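Local atomic coordinates of CCMAN5 (Cellulosimicrobium cellulans, PDB entry 2XSG), a protein that hydrolyses alpha-mannosidic bonds as a calcium-containing bacterial mannosidase of glycoside hydrolase family 92 and enables mannose-6-phosphate modification of yeast-made lysosomal enzymes. Residues Ser696-Tyr701 with Ala706-Ala711; Leu290-Ile295 with Tyr365-Leu370. All blocks are in the same frame, centred on the assembly; numbering follows the deposited sequence.

The centres of the two interactions lie about 10 Å apart. Interaction 1 is the hairpin of strands 696-700 and 706-712; interaction 2 ties the turn leading into strand 293-296 to the junction between helices 353-366 and 368-387. Strand 293-296 is the other neighbour of strand 696-700, and Thr-698 O lies 2.9 Å from Ala-294 N, so the sheet itself carries one contact into the next. A second link is the probable hydrogen bond of 2.9 Å between Tyr-701 OH and Tyr-365 O, which fastens the hairpin to the end of helix 353-366. The calcium ion is held by Asn-588, Glu-589 and Asp-662, none of which belongs to either contact.

Interaction 1 (Ser696-Tyr701 with Ala706-Ala711); sequences STTITY and AFTVTA
Ile-699 and Phe-707 face each other as a hydrogen-bonded antiparallel pair: Phe-707 N reaches Ile-699 O at 2.7 Å, and Ile-699 N gives the return bond to Phe-707 O at 2.8 Å. Thr-697 and Val-709 form the second such pair, with Thr-697 N to Val-709 O at 2.9 Å. Between them Thr-698 faces Thr-708 in a non-hydrogen-bonded pair, where Thr-698 CA sends a C-H toward Phe-707 O. On the face carrying Ser-696, Thr-698, Thr-700, Ala-706, Thr-708 and Thr-710, Thr-708 CG2 rests 3.6 Å from Thr-698 OG1, and Ala-706 CB meets Thr-698 CG2 at 3.7 Å; beta-branched threonine suits an extended strand and tolerates this partly exposed side. The other face, with Thr-697, Ile-699, Phe-707 and Val-709, is buried and largely apolar. Ile-699 CD1 touches Phe-707 CD2 at 4.2 Å; with Phe-707 CG anti to the backbone N (chi1 174°), the ring leads off from strand 696-700. Tyr-701 lies alongside Phe-707, its CE2 4.0 Å from Phe-707 CB, while its hydroxyl is hydrogen-bonded to Tyr-365 O. Val-741 of helix 738-742 packs on both aromatic side chains. Main-chain bonds thus register an antiparallel beta hairpin, one face partly exposed, the other packed on helix 738-742.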
loop_
_atom_site.group_PDB
_atom_site.type_symbol
_atom_site.label_atom_id
_atom_site.label_comp_id
_atom_site.label_asym_id
_atom_site.label_seq_id
_atom_site.Cartn_x
_atom_site.Cartn_y
_atom_site.Cartn_z
ATOM N N SER A 696 -25.393 -6.567 4.750
ATOM C CA SER A 696 -24.731 -7.025 5.961
ATOM C C SER A 696 -23.231 -7.180 5.685
ATOM O O SER A 696 -22.841 -7.694 4.626
ATOM C CB SER A 696 -25.328 -8.364 6.428
ATOM O OG SER A 696 -24.671 -8.839 7.601
ATOM N N THR A 697 -22.408 -6.714 6.623
ATOM C CA THR A 697 -20.958 -6.934 6.588
ATOM C C THR A 697 -20.493 -7.416 7.979
ATOM O O THR A 697 -20.738 -6.730 8.974
ATOM C CB THR A 697 -20.221 -5.668 6.123
ATOM O OG1 THR A 697 -20.529 -5.426 4.737
ATOM C CG2 THR A 697 -18.719 -5.800 6.309
ATOM N N THR A 698 -19.879 -8.603 8.038
ATOM C CA THR A 698 -19.464 -9.245 9.301
ATOM C C THR A 698 -17.946 -9.430 9.348
ATOM O O THR A 698 -17.359 -10.106 8.495
ATOM C CB THR A 698 -20.157 -10.641 9.499
ATOM O OG1 THR A 698 -21.583 -10.484 9.483
ATOM C CG2 THR A 698 -19.746 -11.295 10.809
ATOM N N ILE A 699 -17.321 -8.834 10.354
ATOM C CA ILE A 699 -15.906 -9.053 10.613
ATOM C C ILE A 699 -15.779 -10.035 11.769
ATOM O O ILE A 699 -16.193 -9.728 12.890
ATOM C CB ILE A 699 -15.149 -7.737 10.936
ATOM C CG1 ILE A 699 -15.371 -6.695 9.824
ATOM C CG2 ILE A 699 -13.642 -8.036 11.154
ATOM C CD1 ILE A 699 -14.890 -5.227 10.201
ATOM N N THR A 700 -15.229 -11.219 11.478
ATOM C CA THR A 700 -15.035 -12.282 12.475
ATOM C C THR A 700 -13.606 -12.248 13.010
ATOM O O THR A 700 -12.651 -12.307 12.237
ATOM C CB THR A 700 -15.352 -13.664 11.874
ATOM O OG1 THR A 700 -16.656 -13.627 11.261
ATOM C CG2 THR A 700 -15.299 -14.761 12.936
ATOM N N TYR A 701 -13.478 -12.099 14.326
ATOM C CA TYR A 701 -12.179 -12.049 14.993
ATOM C C TYR A 701 -11.668 -13.441 15.381
ATOM O O TYR A 701 -12.412 -14.419 15.320
ATOM C CB TYR A 701 -12.230 -11.073 16.182
ATOM C CG TYR A 701 -12.623 -9.705 15.684
ATOM C CD1 TYR A 701 -11.770 -8.992 14.849
ATOM C CD2 TYR A 701 -13.886 -9.162 15.969
ATOM C CE1 TYR A 701 -12.129 -7.755 14.357
ATOM C CE2 TYR A 701 -14.261 -7.920 15.477
ATOM C CZ TYR A 701 -13.373 -7.223 14.671
ATOM O OH TYR A 701 -13.713 -6.008 14.165
ATOM N N ALA A 706 -17.666 -11.474 16.550
ATOM C CA ALA A 706 -17.820 -10.786 15.260
ATOM C C ALA A 706 -18.408 -9.387 15.389
ATOM O O ALA A 706 -19.320 -9.178 16.193
ATOM C CB ALA A 706 -18.696 -11.621 14.320
ATOM N N PHE A 707 -17.894 -8.438 14.604
ATOM C CA PHE A 707 -18.541 -7.128 14.452
ATOM C C PHE A 707 -19.505 -7.202 13.275
ATOM O O PHE A 707 -19.149 -7.667 12.193
ATOM C CB PHE A 707 -17.516 -6.018 14.222
ATOM C CG PHE A 707 -18.126 -4.668 13.923
ATOM C CD1 PHE A 707 -18.720 -3.911 14.938
ATOM C CD2 PHE A 707 -18.101 -4.153 12.625
ATOM C CE1 PHE A 707 -19.267 -2.655 14.666
ATOM C CE2 PHE A 707 -18.655 -2.903 12.338
ATOM C CZ PHE A 707 -19.240 -2.149 13.363
ATOM N N THR A 708 -20.736 -6.769 13.486
ATOM C CA THR A 708 -21.696 -6.825 12.400
ATOM C C THR A 708 -22.259 -5.444 12.166
ATOM O O THR A 708 -22.825 -4.831 13.071
ATOM C CB THR A 708 -22.798 -7.883 12.671
ATOM O OG1 THR A 708 -22.181 -9.087 13.133
ATOM C CG2 THR A 708 -23.594 -8.200 11.410
ATOM N N VAL A 709 -22.064 -4.939 10.955
ATOM C CA VAL A 709 -22.696 -3.702 10.546
ATOM C C VAL A 709 -23.705 -4.034 9.455
ATOM O O VAL A 709 -23.355 -4.644 8.441
ATOM C CB VAL A 709 -21.671 -2.609 10.128
ATOM C CG1 VAL A 709 -20.813 -3.033 8.920
ATOM C CG2 VAL A 709 -22.381 -1.273 9.840
ATOM N N THR A 710 -24.964 -3.670 9.689
ATOM C CA THR A 710 -26.019 -3.855 8.683
ATOM C C THR A 710 -26.545 -2.525 8.148
ATOM O O THR A 710 -26.540 -1.501 8.847
ATOM C CB THR A 710 -27.216 -4.678 9.221
ATOM O OG1 THR A 710 -27.576 -4.198 10.522
ATOM C CG2 THR A 710 -26.871 -6.158 9.282
ATOM N N ALA A 711 -27.005 -2.558 6.903
ATOM C CA ALA A 711 -27.557 -1.383 6.248
ATOM C C ALA A 711 -28.877 -1.798 5.609
ATOM O O ALA A 711 -28.941 -2.206 4.445
ATOM C CB ALA A 711 -26.568 -0.817 5.222
#

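Interaction 2 (Leu290-Ile295 with Tyr365-Leu370)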
loop_
_atom_site.group_PDB
_atom_site.type_symbol
_atom_site.label_atom_id
_atom_site.label_comp_id
_atom_site.label_asym_id
_atom_site.label_seq_id
_atom_site.Cartn_x
_atom_site.Cartn_y
_atom_site.Cartn_z
ATOM N N LEU A 290 -9.298 -13.466 3.599
ATOM C CA LEU A 290 -10.469 -12.791 3.049
ATOM C C LEU A 290 -11.752 -13.097 3.833
ATOM O O LEU A 290 -12.615 -12.231 3.989
ATOM C CB LEU A 290 -10.645 -13.128 1.563
ATOM C CG LEU A 290 -9.460 -12.850 0.618
ATOM C CD1 LEU A 290 -9.666 -13.589 -0.686
ATOM C CD2 LEU A 290 -9.248 -11.376 0.351
ATOM N N GLY A 291 -11.859 -14.324 4.329
ATOM C CA GLY A 291 -13.023 -14.764 5.112
ATOM C C GLY A 291 -13.240 -14.059 6.444
ATOM O O GLY A 291 -14.267 -14.285 7.111
ATOM N N ARG A 292 -12.279 -13.211 6.832
ATOM C CA ARG A 292 -12.421 -12.358 8.004
ATOM C C ARG A 292 -13.555 -11.356 7.831
ATOM O O ARG A 292 -14.141 -10.913 8.827
ATOM C CB ARG A 292 -11.124 -11.616 8.305
ATOM C CG ARG A 292 -9.970 -12.521 8.723
ATOM C CD ARG A 292 -8.722 -11.681 9.007
ATOM N NE ARG A 292 -7.599 -12.516 9.442
ATOM C CZ ARG A 292 -7.406 -12.932 10.693
ATOM N NH1 ARG A 292 -8.262 -12.592 11.663
ATOM N NH2 ARG A 292 -6.350 -13.691 10.975
ATOM N N VAL A 293 -13.840 -10.996 6.572
ATOM C CA VAL A 293 -15.005 -10.180 6.214
ATOM C C VAL A 293 -15.984 -10.941 5.318
ATOM O O VAL A 293 -15.641 -11.355 4.195
ATOM C CB VAL A 293 -14.614 -8.868 5.524
ATOM C CG1 VAL A 293 -15.838 -7.942 5.441
ATOM C CG2 VAL A 293 -13.493 -8.191 6.281
ATOM N N ALA A 294 -17.196 -11.137 5.827
ATOM C CA ALA A 294 -18.249 -11.827 5.087
ATOM C C ALA A 294 -19.350 -10.860 4.720
ATOM O O ALA A 294 -19.906 -10.165 5.572
ATOM C CB ALA A 294 -18.810 -13.000 5.887
ATOM N N ILE A 295 -19.678 -10.836 3.435
ATOM C CA ILE A 295 -20.608 -9.856 2.898
ATOM C C ILE A 295 -21.873 -10.485 2.285
ATOM O O ILE A 295 -21.831 -11.502 1.596
ATOM C CB ILE A 295 -19.876 -8.951 1.895
ATOM C CG1 ILE A 295 -19.045 -7.937 2.658
ATOM C CG2 ILE A 295 -20.842 -8.241 0.963
ATOM C CD1 ILE A 295 -18.056 -7.301 1.825
ATOM N N TYR A 365 -9.004 -2.782 12.696
ATOM C CA TYR A 365 -10.332 -3.366 12.938
ATOM C C TYR A 365 -10.682 -4.580 12.064
ATOM O O TYR A 365 -11.702 -5.245 12.291
ATOM C CB TYR A 365 -11.445 -2.301 13.030
ATOM C CG TYR A 365 -11.932 -1.648 11.747
ATOM C CD1 TYR A 365 -12.555 -2.391 10.754
ATOM C CD2 TYR A 365 -11.844 -0.258 11.574
ATOM C CE1 TYR A 365 -13.039 -1.779 9.595
ATOM C CE2 TYR A 365 -12.334 0.365 10.439
ATOM C CZ TYR A 365 -12.930 -0.413 9.441
ATOM O OH TYR A 365 -13.420 0.187 8.298
ATOM N N ILE A 366 -9.815 -4.898 11.100
ATOM C CA ILE A 366 -10.030 -6.069 10.252
ATOM C C ILE A 366 -9.205 -7.281 10.722
ATOM O O ILE A 366 -9.725 -8.399 10.765
ATOM C CB ILE A 366 -9.845 -5.737 8.754
ATOM C CG1 ILE A 366 -11.048 -4.895 8.287
ATOM C CG2 ILE A 366 -9.767 -7.023 7.900
ATOM C CD1 ILE A 366 -10.873 -4.230 6.966
ATOM N N ASP A 367 -7.946 -7.036 11.100
ATOM C CA ASP A 367 -7.046 -8.075 11.595
ATOM C C ASP A 367 -6.195 -7.518 12.739
ATOM O O ASP A 367 -5.035 -7.133 12.531
ATOM C CB ASP A 367 -6.168 -8.602 10.457
ATOM C CG ASP A 367 -5.411 -9.870 10.831
ATOM O OD1 ASP A 367 -5.295 -10.206 12.032
ATOM O OD2 ASP A 367 -4.927 -10.538 9.899
ATOM N N PRO A 368 -6.780 -7.445 13.954
ATOM C CA PRO A 368 -6.080 -6.795 15.081
ATOM C C PRO A 368 -4.688 -7.379 15.391
ATOM O O PRO A 368 -3.748 -6.609 15.663
ATOM C CB PRO A 368 -7.056 -6.989 16.257
ATOM C CG PRO A 368 -8.404 -7.089 15.607
ATOM C CD PRO A 368 -8.144 -7.867 14.325
ATOM N N ALA A 369 -4.553 -8.712 15.321
ATOM C CA ALA A 369 -3.284 -9.404 15.625
ATOM C C ALA A 369 -2.186 -9.036 14.637
ATOM O O ALA A 369 -1.032 -8.848 15.024
ATOM C CB ALA A 369 -3.475 -10.919 15.620
ATOM N N LEU A 370 -2.543 -8.952 13.357
ATOM C CA LEU A 370 -1.573 -8.565 12.339
ATOM C C LEU A 370 -1.134 -7.128 12.580
ATOM O O LEU A 370 0.051 -6.811 12.556
ATOM C CB LEU A 370 -2.174 -8.712 10.937
ATOM C CG LEU A 370 -1.308 -8.304 9.738
ATOM C CD1 LEU A 370 -0.065 -9.227 9.619
ATOM C CD2 LEU A 370 -2.125 -8.337 8.443
HETATM O O HOH W 1 -10.321 -10.747 12.039
#
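Arg-292 and Asp-367 make a salt bridge by stacking: the carboxylate lies over one face of the guanidinium, the two planes 26° apart. Asp-367 OD2 is 3.4 Å from Arg-292 NE but well out of the guanidinium plane, so the attraction is one of charge, with no N-H aimed at the oxygen. The extended run of Arg-292 from CG to NE (chi2 -180°, chi3 179°) carries the group across to the aspartate. At its edge, in plane, Arg-292 NH1 donates to a water at 2.8 Å, and this water donates to Ile-366 O at 2.7 Å; NH1 also forms a salt bridge with Asp-702. An alanine here would remove the guanidinium and would probably leave Asp-367 and Asp-702 without this shared positive partner, and the bridging water without its donor. Apolar packing is slight, Val-293 CG2 meeting Ile-366 CG2 at 4.2 Å, and branched aliphatic residues suit this buried spot beside Phe-311 and Met-318 of helix 306-318. Within its own segment Asp-367 OD1 accepts a weak bond of 3.3 Å from Leu-370 N. Asp-367 is thus an N-cap, followed by Pro-368 in the first turn, at the junction of two successive helices in the catalytic domain.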